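Long-range contacts in glutamate receptor kainate-like protein (Pleurobrachia bachei, PDB 4ZDM), which probably forms a subunit of a glycine-activated ion channel of the ionotropic glutamate receptor family, its ligand-binding domain closing round a bound glycine: residues 88-93 with 219-224; 118-123 with 185-190; 146-151 with 189-194. All coordinates share one frame; numbering follows the deposited sequence. Where two conformers were deposited one is given.

Contact 1 (88-93 with 219-224); sequences TDMIVV and FGLRKN
This antiparallel pairing belongs to the sheet of one lobe of the ligand-binding domain, where strand 90-92 meets the far end of the long strand 205-221. Ile91 and Gly220 form a hydrogen-bonded pair: Ile91 N donates to Gly220 O at 2.8 Å, and Gly220 N returns a bond to Ile91 O at 3.0 Å. On the face that carries Met90 and Leu221, the bent methionine chain lies alongside the leucine, its SD 3.9 Å from Leu221 CD1. The same sulfur stands obliquely to the Phe219 ring, a Met-aromatic contact. Val92 CG1 sits over the centre of that ring in a CH-pi contact, 3.9 Å from the centroid. Next along the chain, Arg222 bends at chi3 (-68°) and brings its guanidinium edge back to the start of the other segment. Its NH1 reaches Thr88 O at 2.7 Å, while NH2 donates to the anti lone pair of Asp89 OD1 at 3.0 Å, part of a salt bridge; both acceptors lie close to the guanidinium plane. The carboxylate is turned 80° from that plane, and its OD2 accepts a hydrogen bond from Arg11 N. Water 1 links Asp89 O to Arg222 N. With strand 8-13 running parallel beside strand 90-92 and helix 40-52 packed on Phe219, this is the mixed alpha/beta lobe of the periplasmic-binding-protein fold.

Contact 2 (118-123 with 185-190); sequences ALVKSD and GFVFID
An antiparallel ladder in the sheet of the other lobe brings strand 112-121 beside strand 186-192. Leu119 and Phe188 make its hydrogen-bonded pair: Leu119 N meets Phe188 O at 2.9 Å in an almost straight bond (175° at the hydrogen), and Phe188 N returns to Leu119 O at 2.9 Å. Ala118 and Ile189 form the adjoining non-hydrogen-bonded pair, the alanine methyl CB lying 4.0 Å from Ile189 CG1. Val187 spreads its two methyls over two partners. CG1, anti to the backbone N (chi1 177°), reaches Ala118 CB at 3.7 Å, while CG2 meets Val120 CG2 at 3.7 Å. With an alanine in place of Val187 both methyls go, which is likely to leave a gap beside Ala118 CB and Val120 CG2. Farther along, the strands spread and water takes over: water 2 accepts from Lys121 N and donates to Phe186 O, and water 3 joins Gly185 N to Lys121 O. Strand 205-221 pairs with the other edge of strand 112-121 and sends Ile208 against Val120 and Val187, with Phe212 against Ile189. Helix 174-182 packs Met181 on Leu119 and Phe188, and strand 140-144 runs parallel to strand 186-192 on its remaining side.

Contact 3 (146-151 with 189-194); sequences SRNPEL and IDEIPG. With NA (sodium ion), chain E; GLY (glycine), chain B.
Arg147 and Asp190 cross at about a right angle beside the bound glycine, their guanidinium and carboxylate planes 31° apart. The arginine chain is extended from CG to NE, with CG anti to the backbone N (chi1 -171°), which lays NE and NH2 alongside the carboxylate. NH2 meets the syn lone pair of Asp190 OD1 at 2.9 Å, close to the guanidinium plane. NE adds two weak bonds to the same group, the shorter to Asp190 OD2 at 2.9 Å. One face of the guanidinium has the CA of the ligand over its centre; its NH1 forms a salt bridge with Glu17, and Phe66 makes a cation-pi contact.

Asn148 and Glu191 also cross nearly perpendicular, amide and carboxylate planes 67° apart. Asn148 ND2 approaches Glu191 OE2 at 2.9 Å on the anti side, tilted out of the carboxylate plane, and Ser96 OG gives this oxygen a second partner. The other oxygen, Glu191 OE1, accepts a hydrogen bond from GLY N at 2.8 Å. Pro149 crosses Glu191 at about a right angle, its CG 3.7 Å from Glu191 CG and its CD against Glu191 OE2. At the start of helix 148-155, Asn148 N donates to GLY O at 2.9 Å. In the same first turn, in one of its two conformers, Glu150 OE2 lies 2.3 Å from a sodium ion, which Asp145 and water 4 also bind.

The two acids probably have separate tasks. Asp190, with Glu17, probably balances Arg147 over the ligand, whereas Glu191, positioned by Asn148 and Ser96, joins Ala94 O in accepting from the ligand's N and probably offsets its charge; the ligand's carboxylate is held by Asn148 N at the helix start, by Ser96 N and by Arg101.

In the fold
From the N terminus the chain first builds strands of one lobe, and strand 90-92 opens the loop that contact 1 closes at 219-224, well over a hundred residues later. Inside that span the chain crosses to the other lobe. Strand 112-121 begins the loop closed by contact 2 at strand 186-192, and residues 146-151 open a shorter one that ends on the same strand, slightly further on, in contact 3. The latter two share Ile189 and Asp190, with centres about 13 Å apart. Contacts 1 and 2 lie on opposite sides of the chain's centre, about 32 Å between centres, joined through strand 205-221; contact 3 lies nearer the middle, at the glycine site.

Contact 1 (88-93 with 219-224)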
loop_
_atom_site.group_PDB
_atom_site.type_symbol
_atom_site.label_atom_id
_atom_site.label_comp_id
_atom_site.label_asym_id
_atom_site.label_seq_id
_atom_site.Cartn_x
_atom_site.Cartn_y
_atom_site.Cartn_z
ATOM N N THR A 88 0.978 -4.567 4.120
ATOM C CA THR A 88 -0.384 -4.390 4.587
ATOM C C THR A 88 -0.434 -3.446 5.752
ATOM O O THR A 88 0.588 -3.120 6.349
ATOM C CB THR A 88 -1.010 -5.715 5.001
ATOM O OG1 THR A 88 -0.130 -6.313 5.970
ATOM C CG2 THR A 88 -1.184 -6.639 3.801
ATOM N N ASP A 89 -1.630 -2.958 6.049
ATOM C CA ASP A 89 -1.889 -2.042 7.165
ATOM C C ASP A 89 -2.649 -2.658 8.331
ATOM O O ASP A 89 -2.603 -2.129 9.460
ATOM C CB ASP A 89 -2.673 -0.846 6.645
ATOM C CG ASP A 89 -1.961 -0.167 5.526
ATOM O OD1 ASP A 89 -0.814 0.331 5.736
ATOM O OD2 ASP A 89 -2.476 -0.148 4.382
ATOM N N MET A 90 -3.343 -3.780 8.103
ATOM C CA MET A 90 -4.056 -4.466 9.151
ATOM C C MET A 90 -4.264 -5.897 8.714
ATOM O O MET A 90 -4.514 -6.130 7.526
ATOM C CB MET A 90 -5.406 -3.754 9.469
ATOM C CG MET A 90 -6.179 -4.397 10.570
ATOM S SD MET A 90 -7.498 -3.334 11.260
ATOM C CE MET A 90 -8.531 -3.152 9.871
ATOM N N ILE A 91 -4.146 -6.829 9.641
ATOM C CA ILE A 91 -4.375 -8.255 9.366
ATOM C C ILE A 91 -5.779 -8.576 9.777
ATOM O O ILE A 91 -6.162 -8.290 10.910
ATOM C CB ILE A 91 -3.382 -9.099 10.135
ATOM C CG1 ILE A 91 -1.955 -8.817 9.704
ATOM C CG2 ILE A 91 -3.752 -10.576 10.026
ATOM C CD1 ILE A 91 -0.891 -9.416 10.644
ATOM N N VAL A 92 -6.568 -9.176 8.869
ATOM C CA VAL A 92 -8.005 -9.393 9.129
ATOM C C VAL A 92 -8.435 -10.843 9.064
ATOM O O VAL A 92 -9.650 -11.099 9.015
ATOM C CB VAL A 92 -8.858 -8.490 8.203
ATOM C CG1 VAL A 92 -8.519 -7.000 8.448
ATOM C CG2 VAL A 92 -8.722 -8.865 6.742
ATOM N N VAL A 93 -7.510 -11.779 9.189
ATOM C CA VAL A 93 -7.846 -13.143 9.602
ATOM C C VAL A 93 -8.269 -13.104 11.061
ATOM O O VAL A 93 -8.185 -12.043 11.714
ATOM C CB VAL A 93 -6.699 -14.110 9.415
ATOM C CG1 VAL A 93 -6.244 -14.159 7.923
ATOM C CG2 VAL A 93 -5.498 -13.829 10.323
ATOM N N PHE A 219 -7.913 -8.669 15.083
ATOM C CA PHE A 219 -7.150 -8.139 13.956
ATOM C C PHE A 219 -5.792 -7.686 14.447
ATOM O O PHE A 219 -5.604 -7.333 15.619
ATOM C CB PHE A 219 -7.899 -7.002 13.277
ATOM C CG PHE A 219 -9.179 -7.406 12.540
ATOM C CD1 PHE A 219 -9.558 -8.713 12.355
ATOM C CD2 PHE A 219 -9.957 -6.397 11.989
ATOM C CE1 PHE A 219 -10.739 -9.010 11.625
ATOM C CE2 PHE A 219 -11.122 -6.695 11.263
ATOM C CZ PHE A 219 -11.500 -7.972 11.088
ATOM N N GLY A 220 -4.810 -7.671 13.544
ATOM C CA GLY A 220 -3.448 -7.253 13.826
ATOM C C GLY A 220 -3.122 -5.893 13.235
ATOM O O GLY A 220 -3.480 -5.655 12.074
ATOM N N LEU A 221 -2.419 -5.041 14.005
ATOM C CA LEU A 221 -2.074 -3.699 13.566
ATOM C C LEU A 221 -0.666 -3.403 13.986
ATOM O O LEU A 221 -0.184 -3.983 14.966
ATOM C CB LEU A 221 -2.964 -2.608 14.186
ATOM C CG LEU A 221 -4.451 -2.600 13.767
ATOM C CD1 LEU A 221 -5.255 -3.636 14.474
ATOM C CD2 LEU A 221 -5.044 -1.220 14.061
ATOM N N ARG A 222 0.025 -2.528 13.271
ATOM C CA ARG A 222 1.318 -2.054 13.764
ATOM C C ARG A 222 1.115 -1.292 15.064
ATOM O O ARG A 222 0.085 -0.675 15.298
ATOM C CB ARG A 222 2.027 -1.164 12.714
ATOM C CG ARG A 222 2.553 -1.936 11.529
ATOM C CD ARG A 222 3.290 -1.013 10.561
ATOM N NE ARG A 222 2.406 -0.076 9.891
ATOM C CZ ARG A 222 1.688 -0.398 8.813
ATOM N NH1 ARG A 222 1.779 -1.590 8.281
ATOM N NH2 ARG A 222 0.861 0.502 8.275
ATOM N N LYS A 223 2.152 -1.317 15.901
ATOM C CA LYS A 223 2.134 -0.476 17.096
ATOM C C LYS A 223 1.931 1.001 16.728
ATOM O O LYS A 223 2.399 1.480 15.709
ATOM C CB LYS A 223 3.427 -0.679 17.892
ATOM C CG LYS A 223 3.519 -2.071 18.448
ATOM C CD LYS A 223 4.757 -2.209 19.282
ATOM C CE LYS A 223 4.693 -3.471 20.089
ATOM N NZ LYS A 223 5.619 -3.297 21.245
ATOM N N ASN A 224 1.226 1.702 17.595
ATOM C CA ASN A 224 1.008 3.144 17.460
ATOM C C ASN A 224 0.178 3.527 16.264
ATOM O O ASN A 224 0.264 4.615 15.697
ATOM C CB ASN A 224 2.354 3.897 17.414
ATOM C CG ASN A 224 3.168 3.674 18.681
ATOM O OD1 ASN A 224 2.667 3.887 19.782
ATOM N ND2 ASN A 224 4.370 3.140 18.530
HETATM O O HOH W 1 -1.031 -0.872 11.224
#

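Contact 2 (118-123 with 185-190)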
loop_
_atom_site.group_PDB
_atom_site.type_symbol
_atom_site.label_atom_id
_atom_site.label_comp_id
_atom_site.label_asym_id
_atom_site.label_seq_id
_atom_site.Cartn_x
_atom_site.Cartn_y
_atom_site.Cartn_z
ATOM N N ALA A 118 -7.357 -30.810 20.788
ATOM C CA ALA A 118 -6.658 -31.949 20.194
ATOM C C ALA A 118 -7.717 -32.876 19.609
ATOM O O ALA A 118 -8.500 -33.451 20.389
ATOM C CB ALA A 118 -5.838 -32.637 21.242
ATOM N N LEU A 119 -7.792 -32.966 18.279
ATOM C CA LEU A 119 -8.841 -33.740 17.639
ATOM C C LEU A 119 -8.223 -34.948 16.917
ATOM O O LEU A 119 -7.070 -34.901 16.452
ATOM C CB LEU A 119 -9.668 -32.850 16.700
ATOM C CG LEU A 119 -10.784 -32.039 17.361
ATOM C CD1 LEU A 119 -10.283 -31.004 18.359
ATOM C CD2 LEU A 119 -11.632 -31.399 16.244
ATOM N N VAL A 120 -8.999 -36.035 16.838
ATOM C CA VAL A 120 -8.484 -37.307 16.319
ATOM C C VAL A 120 -9.636 -38.085 15.714
ATOM O O VAL A 120 -10.774 -37.914 16.150
ATOM C CB VAL A 120 -7.783 -38.116 17.453
ATOM C CG1 VAL A 120 -8.807 -38.586 18.492
ATOM C CG2 VAL A 120 -6.948 -39.285 16.890
ATOM N N LYS A 121 -9.308 -38.972 14.772
ATOM C CA LYS A 121 -10.307 -39.938 14.248
ATOM C C LYS A 121 -10.470 -41.032 15.324
ATOM O O LYS A 121 -9.505 -41.645 15.735
ATOM C CB LYS A 121 -9.862 -40.514 12.911
ATOM C CG LYS A 121 -10.907 -41.414 12.220
ATOM C CD LYS A 121 -10.294 -42.049 10.964
ATOM C CE LYS A 121 -11.084 -43.264 10.484
ATOM N NZ LYS A 121 -10.328 -43.937 9.383
ATOM N N SER A 122 -11.683 -41.196 15.823
ATOM C CA SER A 122 -11.933 -42.098 16.960
ATOM C C SER A 122 -11.622 -43.545 16.605
ATOM O O SER A 122 -12.055 -44.039 15.565
ATOM C CB SER A 122 -13.388 -41.982 17.429
ATOM O OG SER A 122 -13.591 -42.723 18.628
ATOM N N ASP A 123 -10.856 -44.195 17.478
ATOM C CA ASP A 123 -10.480 -45.599 17.332
ATOM C C ASP A 123 -11.145 -46.442 18.403
ATOM O O ASP A 123 -10.950 -47.655 18.444
ATOM C CB ASP A 123 -8.962 -45.776 17.445
ATOM C CG ASP A 123 -8.229 -45.384 16.190
ATOM O OD1 ASP A 123 -8.873 -45.315 15.122
ATOM O OD2 ASP A 123 -7.002 -45.155 16.267
ATOM N N GLY A 185 -4.993 -42.162 13.045
ATOM C CA GLY A 185 -3.726 -42.355 13.720
ATOM C C GLY A 185 -2.939 -41.092 14.009
ATOM O O GLY A 185 -1.748 -41.143 14.344
ATOM N N PHE A 186 -3.630 -39.956 13.926
ATOM C CA PHE A 186 -2.968 -38.648 13.949
ATOM C C PHE A 186 -3.832 -37.638 14.691
ATOM O O PHE A 186 -4.959 -37.367 14.270
ATOM C CB PHE A 186 -2.722 -38.196 12.514
ATOM C CG PHE A 186 -2.022 -36.873 12.362
ATOM C CD1 PHE A 186 -2.738 -35.687 12.352
ATOM C CD2 PHE A 186 -0.650 -36.818 12.147
ATOM C CE1 PHE A 186 -2.084 -34.456 12.142
ATOM C CE2 PHE A 186 -0.008 -35.602 11.960
ATOM C CZ PHE A 186 -0.727 -34.435 11.964
ATOM N N VAL A 187 -3.303 -37.077 15.792
ATOM C CA VAL A 187 -3.977 -36.053 16.583
ATOM C C VAL A 187 -3.538 -34.685 16.063
ATOM O O VAL A 187 -2.350 -34.375 16.062
ATOM C CB VAL A 187 -3.670 -36.183 18.076
ATOM C CG1 VAL A 187 -4.318 -35.090 18.852
ATOM C CG2 VAL A 187 -4.161 -37.545 18.609
ATOM N N PHE A 188 -4.494 -33.909 15.598
ATOM C CA PHE A 188 -4.227 -32.551 15.138
ATOM C C PHE A 188 -4.572 -31.606 16.252
ATOM O O PHE A 188 -5.701 -31.594 16.744
ATOM C CB PHE A 188 -5.037 -32.244 13.876
ATOM C CG PHE A 188 -4.727 -30.906 13.218
ATOM C CD1 PHE A 188 -3.448 -30.399 13.158
ATOM C CD2 PHE A 188 -5.726 -30.202 12.587
ATOM C CE1 PHE A 188 -3.212 -29.174 12.561
ATOM C CE2 PHE A 188 -5.467 -28.984 11.953
ATOM C CZ PHE A 188 -4.209 -28.484 11.943
ATOM N N ILE A 189 -3.591 -30.810 16.670
ATOM C CA ILE A 189 -3.793 -29.840 17.734
ATOM C C ILE A 189 -3.898 -28.448 17.091
ATOM O O ILE A 189 -2.899 -27.943 16.572
ATOM C CB ILE A 189 -2.683 -29.871 18.791
ATOM C CG1 ILE A 189 -2.570 -31.258 19.431
ATOM C CG2 ILE A 189 -2.974 -28.800 19.824
ATOM C CD1 ILE A 189 -1.287 -31.446 20.243
ATOM N N ASP A 190 -5.094 -27.883 17.107
ATOM C CA ASP A 190 -5.305 -26.568 16.497
ATOM C C ASP A 190 -6.438 -25.853 17.219
ATOM O O ASP A 190 -6.662 -26.091 18.388
ATOM C CB ASP A 190 -5.510 -26.717 14.993
ATOM C CG ASP A 190 -5.137 -25.451 14.219
ATOM O OD1 ASP A 190 -5.970 -24.553 14.081
ATOM O OD2 ASP A 190 -3.992 -25.375 13.745
HETATM O O HOH W 2 -6.743 -39.194 13.406
HETATM O O HOH W 3 -7.316 -42.968 14.482
#

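Contact 3 (146-151 with 189-194)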
loop_
_atom_site.group_PDB
_atom_site.type_symbol
_atom_site.label_atom_id
_atom_site.label_comp_id
_atom_site.label_asym_id
_atom_site.label_seq_id
_atom_site.Cartn_x
_atom_site.Cartn_y
_atom_site.Cartn_z
ATOM N N SER A 146 4.322 -22.129 11.900
ATOM C CA SER A 146 4.118 -20.669 11.844
ATOM C C SER A 146 2.660 -20.291 12.043
ATOM O O SER A 146 2.195 -19.274 11.534
ATOM C CB SER A 146 4.654 -20.081 10.539
ATOM O OG SER A 146 6.082 -20.232 10.475
ATOM N N ARG A 147 1.957 -21.044 12.872
ATOM C CA ARG A 147 0.592 -20.753 13.258
ATOM C C ARG A 147 0.550 -20.741 14.793
ATOM O O ARG A 147 1.446 -21.244 15.440
ATOM C CB ARG A 147 -0.356 -21.805 12.653
ATOM C CG ARG A 147 -1.801 -21.528 12.785
ATOM C CD ARG A 147 -2.606 -22.714 12.279
ATOM N NE ARG A 147 -4.023 -22.716 12.589
ATOM C CZ ARG A 147 -4.948 -22.149 11.854
ATOM N NH1 ARG A 147 -4.622 -21.386 10.811
ATOM N NH2 ARG A 147 -6.218 -22.295 12.217
ATOM N N ASN A 148 -0.462 -20.104 15.381
ATOM C CA ASN A 148 -0.488 -19.890 16.827
ATOM C C ASN A 148 -0.382 -21.122 17.733
ATOM O O ASN A 148 0.324 -21.053 18.735
ATOM C CB ASN A 148 -1.762 -19.117 17.139
ATOM C CG ASN A 148 -2.058 -19.018 18.632
ATOM O OD1 ASN A 148 -1.367 -18.339 19.389
ATOM N ND2 ASN A 148 -3.139 -19.691 19.052
ATOM N N PRO A 149 -1.030 -22.261 17.423
ATOM C CA PRO A 149 -0.844 -23.381 18.356
ATOM C C PRO A 149 0.616 -23.779 18.581
ATOM O O PRO A 149 0.972 -23.939 19.740
ATOM C CB PRO A 149 -1.665 -24.521 17.713
ATOM C CG PRO A 149 -2.735 -23.746 16.940
ATOM C CD PRO A 149 -1.997 -22.599 16.363
ATOM N N GLU A 150 1.433 -23.888 17.524
ATOM C CA GLU A 150 2.842 -24.234 17.663
ATOM C C GLU A 150 3.505 -23.163 18.524
ATOM O O GLU A 150 4.249 -23.510 19.437
ATOM C CB GLU A 150 3.519 -24.320 16.307
ATOM C CG GLU A 150 5.009 -24.660 16.375
ATOM C CD GLU A 150 5.746 -24.403 15.062
ATOM O OE1 GLU A 150 5.602 -23.314 14.450
ATOM O OE2 GLU A 150 6.488 -25.320 14.653
ATOM N N LEU A 151 3.229 -21.890 18.223
ATOM C CA LEU A 151 3.890 -20.758 18.880
ATOM C C LEU A 151 3.535 -20.811 20.359
ATOM O O LEU A 151 4.395 -20.602 21.206
ATOM C CB LEU A 151 3.473 -19.403 18.280
ATOM C CG LEU A 151 3.989 -18.771 16.982
ATOM C CD1 LEU A 151 3.569 -17.240 16.928
ATOM C CD2 LEU A 151 5.481 -18.903 16.851
ATOM N N ILE A 189 -3.591 -30.810 16.670
ATOM C CA ILE A 189 -3.793 -29.840 17.734
ATOM C C ILE A 189 -3.898 -28.448 17.091
ATOM O O ILE A 189 -2.899 -27.943 16.572
ATOM C CB ILE A 189 -2.683 -29.871 18.791
ATOM C CG1 ILE A 189 -2.570 -31.258 19.431
ATOM C CG2 ILE A 189 -2.974 -28.800 19.824
ATOM C CD1 ILE A 189 -1.287 -31.446 20.243
ATOM N N ASP A 190 -5.094 -27.883 17.107
ATOM C CA ASP A 190 -5.305 -26.568 16.497
ATOM C C ASP A 190 -6.438 -25.853 17.219
ATOM O O ASP A 190 -6.662 -26.091 18.388
ATOM C CB ASP A 190 -5.510 -26.717 14.993
ATOM C CG ASP A 190 -5.137 -25.451 14.219
ATOM O OD1 ASP A 190 -5.970 -24.553 14.081
ATOM O OD2 ASP A 190 -3.992 -25.375 13.745
ATOM N N GLU A 191 -7.073 -24.899 16.553
ATOM C CA GLU A 191 -7.871 -23.891 17.243
ATOM C C GLU A 191 -9.356 -24.110 17.156
ATOM O O GLU A 191 -9.927 -24.249 16.076
ATOM C CB GLU A 191 -7.584 -22.486 16.683
ATOM C CG GLU A 191 -6.089 -22.113 16.752
ATOM C CD GLU A 191 -5.797 -20.677 16.301
ATOM O OE1 GLU A 191 -6.663 -20.084 15.603
ATOM O OE2 GLU A 191 -4.704 -20.174 16.689
ATOM N N ILE A 192 -10.009 -24.043 18.309
ATOM C CA ILE A 192 -11.445 -23.939 18.372
ATOM C C ILE A 192 -11.740 -22.443 18.389
ATOM O O ILE A 192 -10.901 -21.676 18.826
ATOM C CB ILE A 192 -12.013 -24.638 19.614
ATOM C CG1 ILE A 192 -11.441 -23.979 20.862
ATOM C CG2 ILE A 192 -11.675 -26.150 19.607
ATOM C CD1 ILE A 192 -12.356 -23.922 21.997
ATOM N N PRO A 193 -12.910 -22.030 17.924
ATOM C CA PRO A 193 -13.989 -22.857 17.363
ATOM C C PRO A 193 -13.783 -23.296 15.941
ATOM O O PRO A 193 -14.524 -24.156 15.449
ATOM C CB PRO A 193 -15.209 -21.915 17.452
ATOM C CG PRO A 193 -14.647 -20.592 17.306
ATOM C CD PRO A 193 -13.304 -20.612 18.025
ATOM N N GLY A 194 -12.822 -22.714 15.258
ATOM C CA GLY A 194 -12.712 -22.969 13.825
ATOM C C GLY A 194 -12.616 -24.436 13.462
ATOM O O GLY A 194 -13.200 -24.861 12.447
HETATM NA NA NA E . 7.685 -25.577 12.664
HETATM N N GLY B . -5.677 -18.220 13.754
HETATM C CA GLY B . -4.330 -18.781 13.471
HETATM C C GLY B . -3.197 -17.889 13.841
HETATM O O GLY B . -2.022 -18.282 13.777
HETATM O OXT GLY B . -3.416 -16.699 14.221
HETATM O O HOH W 4 9.889 -26.139 14.021
#